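Local coordinates for protein thiosulfate sulfurtransferase YnjE (Escherichia coli K-12, PDB 3IPP) that transfers sulfur from thiosulfate to cyanide, giving thiocyanate and sulfite, as a monomeric periplasmic enzyme with three rhodanese domains, at residues Gln272-Met277 and Val389-Trp394; Val362-Gly367 and Lys385-Tyr390; Lys22-Arg27 and Ala48-Ser53. All blocks are in the same frame, centred on the assembly; numbering follows the deposited sequence.

Overall arrangement
From the N terminus, interaction 3 comes first: Lys22-Arg27 pairs with Ala48-Ser53, closing a short loop that carries helix 29-33 in the first rhodanese domain. Much later the chain reaches Gln272-Met277, whose partner Val389-Trp394 lies over a hundred residues on, so interaction 1 closes a long loop that holds most of the third rhodanese domain. Within that span interaction 2 joins Val362-Gly367 to Lys385-Tyr390 around helix 370-381; it shares Val389 and Tyr390 with interaction 1, so strand 387-390 is gripped along both edges. These two contacts have centres about 7 Å apart, whereas interaction 3 lies across the molecule, its centre about 29 Å from that of interaction 2.

Interaction 1 of 3, residues Gln272-Met277 and Val389-Trp394; sequences QLMLDM and VYDGGW. With NA (sodium ion), chain G.
With its CG anti to the backbone N (chi1 -162°) and further bends at chi2 and chi3, the side chain of Met274 passes at a slant across that of Asp391. Its SD comes to rest 3.7 Å from Asp391 CB, and its CE lies beside the carboxylate. Tyr390 CG also stands opposite its backbone N (chi1 158°), which carries the ring alongside Met277, the two side chains running the same way. Met277 CG packs 3.5 Å from Tyr390 OH, while Leu275 O meets the ring edge in plane, 3.3 Å from Tyr390 CD1. The same hydroxyl is hydrogen-bonded to Glu396.

The backbones pair in parallel. Val389 N donates to Leu273 O at 3.0 Å, and Val389 O receives the N-H of Leu275 at 2.9 Å. A weak bond from Asp391 N to Leu275 O follows.

Just beyond, Asp391 turns to the sodium ion and holds it twice, by its carbonyl O at 2.3 Å and by OD1 at 2.5 Å. Trp184, Asn185, Thr368 and a water complete the coordination; the same water also donates to Gly392 O. Asp391 OD2 takes a hydrogen bond from Lys186 N, and OD1 one from Arg219, tying this loop to the second rhodanese domain. A short edge strand thus borders the parallel sheet of a rhodanese domain, next to an interdomain sodium site in the loop that follows Tyr390.

Interaction 2 of 3, residues Val362-Gly367 and Lys385-Tyr390; sequences VSFYCG and KNVSVY
Ser363 OG and Ser388 OG share a hydrogen bond of 2.8 Å across the beta-alpha-beta unit in which helix 370-381 makes the crossover between parallel strands 361-365 and 387-390. The two hydroxyls reach each other from different torsions: Ser363 OG swings opposite its own N (chi1 -167°), while Ser388 OG sits between N and carbonyl carbon (chi1 63°). A water bonded to Ser388 OG also donates to Val362 O, adding a second link on this side of the sheet.

Around the serine pair runs the backbone ladder. Val362 N donates to Asn386 O at 2.8 Å, and further bonds run from Phe364 N to Ser388 O and from Tyr390 N to Phe364 O. The bond from Ser388 N to Val362 O is weak.

On the other face, Phe364 CE2 lies 4.1 Å from Val387 CG1, the two side chains meeting at a slant. Helix 370-381 backs them, with Ala372, Thr375 and Ala379 against the phenylalanine and Phe376 against the valine. Strand 289-293 flanks strand 361-365 on its far edge.

Further along, Tyr365 CB packs 3.7 Å from Tyr390 CD2, and the Tyr365 hydroxyl bonds to Glu315. The next residue is Cys366, the persulfide-forming active-site cysteine. A water bridges the two segments here, accepting from Cys366 N and donating to Tyr390 O, each at 3.1 Å.

Interaction 3 of 3, residues Lys22-Arg27 and Ala48-Ser53; sequences KAIDTR and AALNLS
Asp25 O is gripped by two donors that arrive from opposite faces of its carbonyl plane: Leu52 N at 2.9 Å and Asn51 ND2 at 3.0 Å. The amide stands above that plane rather than on a lone pair. The same ND2 gives its other N-H to Arg27 O at 2.9 Å, almost within its own amide plane, so one side chain clasps two carbonyls, one ending strand 22-25 and one in the turn beyond. Asn51 reaches them because its CG lies opposite the backbone N (chi1 -175°). With an alanine here that amide is gone, which would probably leave Arg27 O without its strong bond, Asp25 O with Leu52 N alone from this strand, and the turn freer to shift.

That turn is braced from within. Arg27 NE and NH2 approach Asp25 side-on, one to each carboxylate oxygen on its syn lone pair, and NH2 to OD2 is a 2.6 Å salt bridge. Arg27 N meets OD1 on the anti side, forming an Asx turn.

Leu50 N donates to Ala23 O and Asp25 N to Leu50 O, each at 2.7 Å. On the face away from Asp25, Ile24 CG2 packs 3.8 Å from Leu52 CB, both side chains running toward helix 86-99. This pairing, with helix 29-33 in the crossover, adds strand 50-51 as the outermost strand of the parallel sheet in the first rhodanese domain.

Interaction 1 of 3, residues Gln272-Met277 and Val389-Trp394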
ATOM      1  N   GLN A 272      -2.300 -18.606   9.089  1.00 22.17           N
ATOM      2  CA  GLN A 272      -1.747 -17.594  10.015  1.00 22.26           C
ATOM      3  C   GLN A 272      -1.946 -16.135   9.593  1.00 21.80           C
ATOM      4  O   GLN A 272      -1.713 -15.225  10.392  1.00 21.01           O
ATOM      5  CB  GLN A 272      -0.274 -17.862  10.333  1.00 22.80           C
ATOM      6  CG  GLN A 272       0.703 -17.365   9.313  1.00 22.52           C
ATOM      7  CD  GLN A 272       0.744 -18.266   8.069  1.00 25.28           C
ATOM      8  OE1 GLN A 272       0.025 -19.259   7.969  1.00 22.79           O
ATOM      9  NE2 GLN A 272       1.559 -17.867   7.084  1.00 24.52           N
ATOM     10  N   LEU A 273      -2.389 -15.912   8.350  1.00 21.95           N
ATOM     11  CA  LEU A 273      -2.573 -14.545   7.805  1.00 21.76           C
ATOM     12  C   LEU A 273      -3.895 -13.906   8.250  1.00 21.27           C
ATOM     13  O   LEU A 273      -4.117 -12.703   8.068  1.00 22.20           O
ATOM     14  CB  LEU A 273      -2.430 -14.508   6.278  1.00 20.38           C
ATOM     15  CG  LEU A 273      -1.112 -14.940   5.607  1.00 22.51           C
ATOM     16  CD1 LEU A 273      -1.193 -14.835   4.022  1.00 15.66           C
ATOM     17  CD2 LEU A 273       0.231 -14.282   6.151  1.00 13.76           C
ATOM     18  N   MET A 274      -4.766 -14.696   8.844  1.00 21.50           N
ATOM     19  CA  MET A 274      -6.002 -14.154   9.381  1.00 22.18           C
ATOM     20  C   MET A 274      -6.182 -14.521  10.875  1.00 23.27           C
ATOM     21  O   MET A 274      -6.111 -15.708  11.266  1.00 22.99           O
ATOM     22  CB  MET A 274      -7.188 -14.630   8.534  1.00 22.30           C
ATOM     23  CG  MET A 274      -8.431 -13.789   8.744  1.00 22.93           C
ATOM     24  SD  MET A 274      -8.341 -12.208   7.828  1.00 26.56           S
ATOM     25  CE  MET A 274      -9.237 -12.609   6.343  1.00 21.49           C
ATOM     26  N   LEU A 275      -6.389 -13.505  11.721  1.00 22.87           N
ATOM     27  CA  LEU A 275      -6.643 -13.749  13.137  1.00 21.30           C
ATOM     28  C   LEU A 275      -8.145 -13.605  13.501  1.00 21.96           C
ATOM     29  O   LEU A 275      -8.848 -12.710  12.973  1.00 23.09           O
ATOM     30  CB  LEU A 275      -5.766 -12.823  14.012  1.00 19.80           C
ATOM     31  CG  LEU A 275      -4.229 -12.886  13.888  1.00 18.22           C
ATOM     32  CD1 LEU A 275      -3.563 -12.164  15.069  1.00 18.02           C
ATOM     33  CD2 LEU A 275      -3.663 -14.291  13.838  1.00 18.51           C
ATOM     34  N   ASP A 276      -8.626 -14.468  14.400  1.00 20.68           N
ATOM     35  CA  ASP A 276      -9.921 -14.277  15.021  1.00 21.24           C
ATOM     36  C   ASP A 276      -9.759 -13.345  16.236  1.00 21.16           C
ATOM     37  O   ASP A 276      -8.634 -12.895  16.528  1.00 22.07           O
ATOM     38  CB  ASP A 276     -10.544 -15.641  15.413  1.00 20.99           C
ATOM     39  CG  ASP A 276      -9.819 -16.324  16.569  1.00 23.24           C
ATOM     40  OD1 ASP A 276      -9.050 -15.655  17.314  1.00 25.86           O
ATOM     41  OD2 ASP A 276     -10.018 -17.547  16.749  1.00 21.58           O
ATOM     42  N   MET A 277     -10.847 -13.064  16.934  1.00 20.55           N
ATOM     43  CA  MET A 277     -10.855 -12.120  18.060  1.00 21.43           C
ATOM     44  C   MET A 277      -9.905 -12.477  19.220  1.00 22.52           C
ATOM     45  O   MET A 277      -9.153 -11.623  19.674  1.00 22.40           O
ATOM     46  CB  MET A 277     -12.255 -12.018  18.646  1.00 21.12           C
ATOM     47  CG  MET A 277     -12.468 -10.794  19.563  1.00 22.56           C
ATOM     48  SD  MET A 277     -14.203 -10.744  20.017  1.00 28.75           S
ATOM     49  CE  MET A 277     -14.377  -9.053  19.936  1.00 29.13           C
ATOM     50  N   VAL A 389      -4.328  -9.981   9.286  1.00 22.52           N
ATOM     51  CA  VAL A 389      -5.489  -9.115   9.476  1.00 21.61           C
ATOM     52  C   VAL A 389      -6.414  -9.745  10.489  1.00 21.44           C
ATOM     53  O   VAL A 389      -6.681 -10.938  10.439  1.00 20.39           O
ATOM     54  CB  VAL A 389      -6.227  -8.883   8.151  1.00 21.75           C
ATOM     55  CG1 VAL A 389      -7.592  -8.220   8.389  1.00 20.08           C
ATOM     56  CG2 VAL A 389      -5.333  -8.069   7.221  1.00 19.97           C
ATOM     57  N   TYR A 390      -6.856  -8.937  11.447  1.00 22.97           N
ATOM     58  CA  TYR A 390      -7.863  -9.376  12.382  1.00 23.43           C
ATOM     59  C   TYR A 390      -9.227  -9.027  11.785  1.00 23.79           C
ATOM     60  O   TYR A 390      -9.708  -7.917  11.904  1.00 24.92           O
ATOM     61  CB  TYR A 390      -7.640  -8.816  13.780  1.00 23.07           C
ATOM     62  CG  TYR A 390      -8.902  -8.811  14.585  1.00 21.95           C
ATOM     63  CD1 TYR A 390      -9.725  -9.951  14.635  1.00 19.82           C
ATOM     64  CD2 TYR A 390      -9.302  -7.660  15.283  1.00 20.17           C
ATOM     65  CE1 TYR A 390     -10.931  -9.941  15.366  1.00 21.83           C
ATOM     66  CE2 TYR A 390     -10.514  -7.640  16.040  1.00 19.91           C
ATOM     67  CZ  TYR A 390     -11.310  -8.786  16.065  1.00 21.72           C
ATOM     68  OH  TYR A 390     -12.494  -8.783  16.750  1.00 22.50           O
ATOM     69  N   ASP A 391      -9.812 -10.014  11.126  1.00 23.14           N
ATOM     70  CA  ASP A 391     -10.983  -9.865  10.287  1.00 22.81           C
ATOM     71  C   ASP A 391     -12.142  -9.116  10.941  1.00 22.97           C
ATOM     72  O   ASP A 391     -12.671  -8.111  10.397  1.00 23.53           O
ATOM     73  CB  ASP A 391     -11.389 -11.275   9.789  1.00 22.76           C
ATOM     74  CG  ASP A 391     -12.257 -11.249   8.543  1.00 24.17           C
ATOM     75  OD1 ASP A 391     -12.642 -10.164   8.051  1.00 27.02           O
ATOM     76  OD2 ASP A 391     -12.563 -12.338   8.027  1.00 25.37           O
ATOM     77  N   GLY A 392     -12.588  -9.617  12.084  1.00 22.82           N
ATOM     78  CA  GLY A 392     -13.719  -9.036  12.812  1.00 21.69           C
ATOM     79  C   GLY A 392     -13.662  -7.544  13.123  1.00 21.75           C
ATOM     80  O   GLY A 392     -14.716  -6.867  13.124  1.00 21.31           O
ATOM     81  N   GLY A 393     -12.471  -7.029  13.436  1.00 20.96           N
ATOM     82  CA  GLY A 393     -12.280  -5.580  13.592  1.00 21.76           C
ATOM     83  C   GLY A 393     -13.204  -5.004  14.654  1.00 23.21           C
ATOM     84  O   GLY A 393     -13.643  -5.727  15.558  1.00 23.71           O
ATOM     85  N   TRP A 394     -13.514  -3.716  14.555  1.00 23.64           N
ATOM     86  CA  TRP A 394     -14.302  -3.035  15.572  1.00 23.78           C
ATOM     87  C   TRP A 394     -15.721  -3.560  15.579  1.00 25.18           C
ATOM     88  O   TRP A 394     -16.383  -3.570  16.588  1.00 26.80           O
ATOM     89  CB  TRP A 394     -14.289  -1.533  15.324  1.00 22.72           C
ATOM     90  CG  TRP A 394     -15.197  -0.752  16.229  1.00 24.05           C
ATOM     91  CD1 TRP A 394     -16.342  -0.110  15.876  1.00 21.96           C
ATOM     92  CD2 TRP A 394     -15.069  -0.581  17.662  1.00 24.68           C
ATOM     93  NE1 TRP A 394     -16.918   0.470  16.977  1.00 19.96           N
ATOM     94  CE2 TRP A 394     -16.164   0.210  18.082  1.00 20.83           C
ATOM     95  CE3 TRP A 394     -14.132  -1.024  18.626  1.00 21.12           C
ATOM     96  CZ2 TRP A 394     -16.375   0.554  19.419  1.00 20.69           C
ATOM     97  CZ3 TRP A 394     -14.308  -0.631  19.957  1.00 20.93           C
ATOM     98  CH2 TRP A 394     -15.432   0.126  20.342  1.00 21.76           C
TER
HETATM   99 NA    NA G 438     -14.370  -8.520   8.835  1.00 37.85          NA
HETATM  100  O   HOH W   1     -15.674  -7.463  10.449  1.00 25.49           O

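Interaction 2 of 3, residues Val362-Gly367 and Lys385-Tyr390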
ATOM      1  N   VAL A 362       2.327  -8.677  14.160  1.00 22.65           N
ATOM      2  CA  VAL A 362       1.543  -7.469  13.875  1.00 20.53           C
ATOM      3  C   VAL A 362       0.285  -7.841  13.115  1.00 20.98           C
ATOM      4  O   VAL A 362       0.341  -8.513  12.060  1.00 21.08           O
ATOM      5  CB  VAL A 362       2.374  -6.498  12.942  1.00 21.19           C
ATOM      6  CG1 VAL A 362       1.553  -5.231  12.514  1.00 16.69           C
ATOM      7  CG2 VAL A 362       3.711  -6.135  13.617  1.00 19.34           C
ATOM      8  N   SER A 363      -0.846  -7.386  13.625  1.00 20.14           N
ATOM      9  CA  SER A 363      -2.106  -7.653  12.986  1.00 20.59           C
ATOM     10  C   SER A 363      -2.854  -6.342  12.857  1.00 21.16           C
ATOM     11  O   SER A 363      -2.896  -5.539  13.846  1.00 21.03           O
ATOM     12  CB  SER A 363      -2.944  -8.652  13.798  1.00 20.74           C
ATOM     13  OG  SER A 363      -4.027  -9.129  13.016  1.00 20.05           O
ATOM     14  N   PHE A 364      -3.407  -6.116  11.645  1.00 20.28           N
ATOM     15  CA  PHE A 364      -4.128  -4.901  11.306  1.00 20.41           C
ATOM     16  C   PHE A 364      -5.628  -5.164  11.366  1.00 20.93           C
ATOM     17  O   PHE A 364      -6.082  -6.231  10.919  1.00 21.08           O
ATOM     18  CB  PHE A 364      -3.759  -4.437   9.874  1.00 20.08           C
ATOM     19  CG  PHE A 364      -2.284  -4.190   9.674  1.00 21.17           C
ATOM     20  CD1 PHE A 364      -1.706  -2.982  10.078  1.00 19.79           C
ATOM     21  CD2 PHE A 364      -1.473  -5.165   9.096  1.00 21.66           C
ATOM     22  CE1 PHE A 364      -0.341  -2.724   9.932  1.00 20.91           C
ATOM     23  CE2 PHE A 364      -0.082  -4.940   8.921  1.00 21.82           C
ATOM     24  CZ  PHE A 364       0.496  -3.719   9.342  1.00 21.71           C
ATOM     25  N   TYR A 365      -6.410  -4.192  11.842  1.00 20.93           N
ATOM     26  CA  TYR A 365      -7.863  -4.287  11.726  1.00 21.01           C
ATOM     27  C   TYR A 365      -8.430  -2.892  11.523  1.00 22.73           C
ATOM     28  O   TYR A 365      -7.721  -1.932  11.703  1.00 22.68           O
ATOM     29  CB  TYR A 365      -8.449  -4.887  13.022  1.00 21.79           C
ATOM     30  CG  TYR A 365      -8.449  -3.903  14.163  1.00 17.06           C
ATOM     31  CD1 TYR A 365      -7.337  -3.751  14.964  1.00 15.43           C
ATOM     32  CD2 TYR A 365      -9.549  -3.070  14.383  1.00 16.35           C
ATOM     33  CE1 TYR A 365      -7.323  -2.785  15.998  1.00 17.32           C
ATOM     34  CE2 TYR A 365      -9.567  -2.144  15.418  1.00 13.93           C
ATOM     35  CZ  TYR A 365      -8.452  -2.023  16.201  1.00 16.97           C
ATOM     36  OH  TYR A 365      -8.464  -1.120  17.182  1.00 21.47           O
ATOM     37  N   CYS A 366      -9.721  -2.785  11.221  1.00 24.12           N
ATOM     38  CA  CYS A 366     -10.387  -1.520  11.056  1.00 26.07           C
ATOM     39  C   CYS A 366     -11.835  -1.816  11.323  1.00 27.78           C
ATOM     40  O   CYS A 366     -12.164  -2.395  12.347  1.00 28.51           O
ATOM     41  CB  CYS A 366     -10.245  -0.991   9.622  1.00 25.98           C
ATOM     42  SG  CYS A 366     -10.696  -2.174   8.378  1.00 28.78           S
ATOM     43  N   GLY A 367     -12.712  -1.418  10.399  1.00 29.81           N
ATOM     44  CA  GLY A 367     -14.163  -1.573  10.587  1.00 30.31           C
ATOM     45  C   GLY A 367     -14.486  -3.014  10.315  1.00 32.00           C
ATOM     46  O   GLY A 367     -14.847  -3.802  11.254  1.00 33.38           O
ATOM     47  N   LYS A 385       7.581  -9.761   8.225  1.00 26.78           N
ATOM     48  CA  LYS A 385       7.349 -11.177   8.129  1.00 29.12           C
ATOM     49  C   LYS A 385       6.159 -11.753   8.919  1.00 28.80           C
ATOM     50  O   LYS A 385       5.694 -12.830   8.578  1.00 28.81           O
ATOM     51  CB  LYS A 385       8.642 -11.947   8.407  1.00 30.00           C
ATOM     52  CG  LYS A 385       9.639 -11.762   7.267  1.00 34.92           C
ATOM     53  CD  LYS A 385      10.833 -12.636   7.444  1.00 42.06           C
ATOM     54  CE  LYS A 385      11.773 -12.061   8.461  1.00 45.55           C
ATOM     55  NZ  LYS A 385      13.134 -12.416   7.951  1.00 51.44           N
ATOM     56  N   ASN A 386       5.671 -11.054   9.944  1.00 27.89           N
ATOM     57  CA  ASN A 386       4.639 -11.618  10.828  1.00 27.48           C
ATOM     58  C   ASN A 386       3.475 -10.667  10.847  1.00 26.99           C
ATOM     59  O   ASN A 386       3.256  -9.930  11.830  1.00 28.38           O
ATOM     60  CB  ASN A 386       5.171 -11.794  12.252  1.00 27.30           C
ATOM     61  CG  ASN A 386       6.653 -12.209  12.277  1.00 30.92           C
ATOM     62  OD1 ASN A 386       6.947 -13.341  11.896  1.00 28.51           O
ATOM     63  ND2 ASN A 386       7.611 -11.254  12.682  1.00 28.23           N
ATOM     64  N   VAL A 387       2.742 -10.653   9.745  1.00 25.40           N
ATOM     65  CA  VAL A 387       1.611  -9.782   9.592  1.00 23.43           C
ATOM     66  C   VAL A 387       0.366 -10.559   9.267  1.00 22.98           C
ATOM     67  O   VAL A 387       0.417 -11.633   8.668  1.00 22.52           O
ATOM     68  CB  VAL A 387       1.858  -8.660   8.538  1.00 24.08           C
ATOM     69  CG1 VAL A 387       2.917  -7.720   9.038  1.00 23.27           C
ATOM     70  CG2 VAL A 387       2.210  -9.207   7.154  1.00 21.45           C
ATOM     71  N   SER A 388      -0.764  -9.972   9.605  1.00 22.30           N
ATOM     72  CA  SER A 388      -2.030 -10.650   9.451  1.00 23.00           C
ATOM     73  C   SER A 388      -3.086  -9.576   9.540  1.00 22.85           C
ATOM     74  O   SER A 388      -2.775  -8.412   9.804  1.00 22.78           O
ATOM     75  CB  SER A 388      -2.254 -11.674  10.588  1.00 22.79           C
ATOM     76  OG  SER A 388      -2.323 -10.999  11.841  1.00 22.94           O
ATOM     77  N   VAL A 389      -4.328  -9.981   9.286  1.00 22.52           N
ATOM     78  CA  VAL A 389      -5.489  -9.115   9.476  1.00 21.61           C
ATOM     79  C   VAL A 389      -6.414  -9.745  10.489  1.00 21.44           C
ATOM     80  O   VAL A 389      -6.681 -10.938  10.439  1.00 20.39           O
ATOM     81  CB  VAL A 389      -6.227  -8.883   8.151  1.00 21.75           C
ATOM     82  CG1 VAL A 389      -7.592  -8.220   8.389  1.00 20.08           C
ATOM     83  CG2 VAL A 389      -5.333  -8.069   7.221  1.00 19.97           C
ATOM     84  N   TYR A 390      -6.856  -8.937  11.447  1.00 22.97           N
ATOM     85  CA  TYR A 390      -7.863  -9.376  12.382  1.00 23.43           C
ATOM     86  C   TYR A 390      -9.227  -9.027  11.785  1.00 23.79           C
ATOM     87  O   TYR A 390      -9.708  -7.917  11.904  1.00 24.92           O
ATOM     88  CB  TYR A 390      -7.640  -8.816  13.780  1.00 23.07           C
ATOM     89  CG  TYR A 390      -8.902  -8.811  14.585  1.00 21.95           C
ATOM     90  CD1 TYR A 390      -9.725  -9.951  14.635  1.00 19.82           C
ATOM     91  CD2 TYR A 390      -9.302  -7.660  15.283  1.00 20.17           C
ATOM     92  CE1 TYR A 390     -10.931  -9.941  15.366  1.00 21.83           C
ATOM     93  CE2 TYR A 390     -10.514  -7.640  16.040  1.00 19.91           C
ATOM     94  CZ  TYR A 390     -11.310  -8.786  16.065  1.00 21.72           C
ATOM     95  OH  TYR A 390     -12.494  -8.783  16.750  1.00 22.50           O
TER
HETATM   96  O   HOH W   2       0.332 -11.420  12.742  1.00 26.19           O
HETATM   97  O   HOH W   3     -10.946  -5.538  10.434  1.00 24.75           O

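Interaction 3 of 3, residues Lys22-Arg27 and Ala48-Ser53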
ATOM      1  N   LYS A  22      20.305  16.087   2.296  1.00 29.34           N
ATOM      2  CA  LYS A  22      19.376  15.041   1.892  1.00 28.42           C
ATOM      3  C   LYS A  22      19.302  14.964   0.381  1.00 28.67           C
ATOM      4  O   LYS A  22      19.330  15.999  -0.315  1.00 28.44           O
ATOM      5  CB  LYS A  22      17.964  15.331   2.411  1.00 29.10           C
ATOM      6  CG  LYS A  22      17.819  15.484   3.983  1.00 30.37           C
ATOM      7  CD  LYS A  22      17.413  14.200   4.744  1.00 34.20           C
ATOM      8  CE  LYS A  22      16.910  14.516   6.244  1.00 35.56           C
ATOM      9  NZ  LYS A  22      17.501  15.847   6.790  1.00 35.87           N
ATOM     10  N   ALA A  23      19.164  13.728  -0.111  1.00 27.35           N
ATOM     11  CA  ALA A  23      18.909  13.438  -1.495  1.00 26.08           C
ATOM     12  C   ALA A  23      17.400  13.348  -1.785  1.00 25.68           C
ATOM     13  O   ALA A  23      16.638  12.755  -1.038  1.00 25.19           O
ATOM     14  CB  ALA A  23      19.597  12.138  -1.870  1.00 25.87           C
ATOM     15  N   ILE A  24      16.973  13.916  -2.900  1.00 24.83           N
ATOM     16  CA  ILE A  24      15.589  13.810  -3.293  1.00 24.34           C
ATOM     17  C   ILE A  24      15.448  13.116  -4.678  1.00 24.58           C
ATOM     18  O   ILE A  24      15.930  13.602  -5.716  1.00 24.42           O
ATOM     19  CB  ILE A  24      14.881  15.157  -3.256  1.00 23.90           C
ATOM     20  CG1 ILE A  24      14.893  15.707  -1.820  1.00 23.54           C
ATOM     21  CG2 ILE A  24      13.440  14.976  -3.759  1.00 24.49           C
ATOM     22  CD1 ILE A  24      14.144  17.017  -1.671  1.00 21.73           C
ATOM     23  N   ASP A  25      14.857  11.930  -4.638  1.00 23.74           N
ATOM     24  CA  ASP A  25      14.569  11.140  -5.799  1.00 23.22           C
ATOM     25  C   ASP A  25      13.273  11.699  -6.364  1.00 23.07           C
ATOM     26  O   ASP A  25      12.247  11.683  -5.695  1.00 24.02           O
ATOM     27  CB  ASP A  25      14.415   9.674  -5.412  1.00 22.25           C
ATOM     28  CG  ASP A  25      14.413   8.724  -6.629  1.00 23.73           C
ATOM     29  OD1 ASP A  25      13.932   9.107  -7.725  1.00 19.87           O
ATOM     30  OD2 ASP A  25      14.882   7.573  -6.476  1.00 23.85           O
ATOM     31  N   THR A  26      13.337  12.210  -7.586  1.00 22.69           N
ATOM     32  CA  THR A  26      12.217  12.894  -8.192  1.00 22.27           C
ATOM     33  C   THR A  26      11.458  12.055  -9.227  1.00 21.54           C
ATOM     34  O   THR A  26      10.598  12.591  -9.928  1.00 20.45           O
ATOM     35  CB  THR A  26      12.655  14.234  -8.825  1.00 22.30           C
ATOM     36  OG1 THR A  26      13.316  13.990 -10.083  1.00 24.73           O
ATOM     37  CG2 THR A  26      13.564  15.011  -7.877  1.00 23.37           C
ATOM     38  N   ARG A  27      11.783  10.762  -9.297  1.00 21.21           N
ATOM     39  CA  ARG A  27      11.085   9.803 -10.150  1.00 22.37           C
ATOM     40  C   ARG A  27       9.764   9.343  -9.562  1.00 23.30           C
ATOM     41  O   ARG A  27       9.476   9.530  -8.371  1.00 24.42           O
ATOM     42  CB  ARG A  27      11.939   8.565 -10.414  1.00 22.03           C
ATOM     43  CG  ARG A  27      13.272   8.825 -11.046  1.00 21.60           C
ATOM     44  CD  ARG A  27      14.117   7.578 -11.098  1.00 24.68           C
ATOM     45  NE  ARG A  27      14.512   7.144  -9.741  1.00 25.96           N
ATOM     46  CZ  ARG A  27      15.130   5.991  -9.469  1.00 25.99           C
ATOM     47  NH1 ARG A  27      15.466   5.154 -10.453  1.00 20.87           N
ATOM     48  NH2 ARG A  27      15.413   5.675  -8.207  1.00 23.65           N
ATOM     49  N   ALA A  48      18.752   6.524   2.107  1.00 26.08           N
ATOM     50  CA  ALA A  48      17.970   7.584   2.790  1.00 26.55           C
ATOM     51  C   ALA A  48      17.438   8.704   1.897  1.00 26.21           C
ATOM     52  O   ALA A  48      16.955   9.702   2.413  1.00 25.79           O
ATOM     53  CB  ALA A  48      18.746   8.181   4.053  1.00 26.10           C
ATOM     54  N   ALA A  49      17.531   8.546   0.570  1.00 25.91           N
ATOM     55  CA  ALA A  49      16.894   9.487  -0.371  1.00 25.17           C
ATOM     56  C   ALA A  49      15.428   9.666  -0.030  1.00 24.35           C
ATOM     57  O   ALA A  49      14.792   8.730   0.388  1.00 24.24           O
ATOM     58  CB  ALA A  49      17.042   8.994  -1.842  1.00 25.00           C
ATOM     59  N   LEU A  50      14.897  10.873  -0.160  1.00 24.06           N
ATOM     60  CA  LEU A  50      13.436  11.072  -0.078  1.00 23.31           C
ATOM     61  C   LEU A  50      12.827  10.938  -1.499  1.00 23.95           C
ATOM     62  O   LEU A  50      13.568  10.904  -2.483  1.00 22.46           O
ATOM     63  CB  LEU A  50      13.150  12.452   0.461  1.00 22.87           C
ATOM     64  CG  LEU A  50      13.981  12.921   1.663  1.00 23.25           C
ATOM     65  CD1 LEU A  50      13.667  14.355   1.915  1.00 16.65           C
ATOM     66  CD2 LEU A  50      13.705  12.078   2.921  1.00 19.83           C
ATOM     67  N   ASN A  51      11.496  10.834  -1.607  1.00 23.54           N
ATOM     68  CA  ASN A  51      10.859  10.669  -2.914  1.00 23.52           C
ATOM     69  C   ASN A  51       9.877  11.807  -3.031  1.00 23.75           C
ATOM     70  O   ASN A  51       8.941  11.931  -2.229  1.00 25.95           O
ATOM     71  CB  ASN A  51      10.180   9.267  -3.075  1.00 22.54           C
ATOM     72  CG  ASN A  51       9.587   9.001  -4.487  1.00 23.23           C
ATOM     73  OD1 ASN A  51       8.605   8.291  -4.590  1.00 23.50           O
ATOM     74  ND2 ASN A  51      10.207   9.538  -5.578  1.00 24.27           N
ATOM     75  N   LEU A  52      10.136  12.676  -3.985  1.00 22.29           N
ATOM     76  CA  LEU A  52       9.220  13.713  -4.316  1.00 21.72           C
ATOM     77  C   LEU A  52       9.151  13.703  -5.864  1.00 22.00           C
ATOM     78  O   LEU A  52       9.962  14.348  -6.546  1.00 20.08           O
ATOM     79  CB  LEU A  52       9.679  15.062  -3.756  1.00 21.18           C
ATOM     80  CG  LEU A  52       8.710  16.220  -4.066  1.00 21.15           C
ATOM     81  CD1 LEU A  52       7.394  16.054  -3.294  1.00 22.32           C
ATOM     82  CD2 LEU A  52       9.325  17.546  -3.711  1.00 21.08           C
ATOM     83  N   SER A  53       8.204  12.915  -6.382  1.00 20.87           N
ATOM     84  CA  SER A  53       7.979  12.819  -7.795  1.00 21.75           C
ATOM     85  C   SER A  53       7.473  14.153  -8.328  1.00 21.93           C
ATOM     86  O   SER A  53       6.540  14.741  -7.756  1.00 22.14           O
ATOM     87  CB  SER A  53       6.954  11.714  -8.114  1.00 21.15           C
ATOM     88  OG  SER A  53       6.981  11.402  -9.503  1.00 21.90           O
TER
HETATM   89  O   HOH W   4      19.277  11.460   1.923  1.00 36.36           O
HETATM   90  O   HOH W   5       7.994  12.377 -11.660  1.00 24.84           O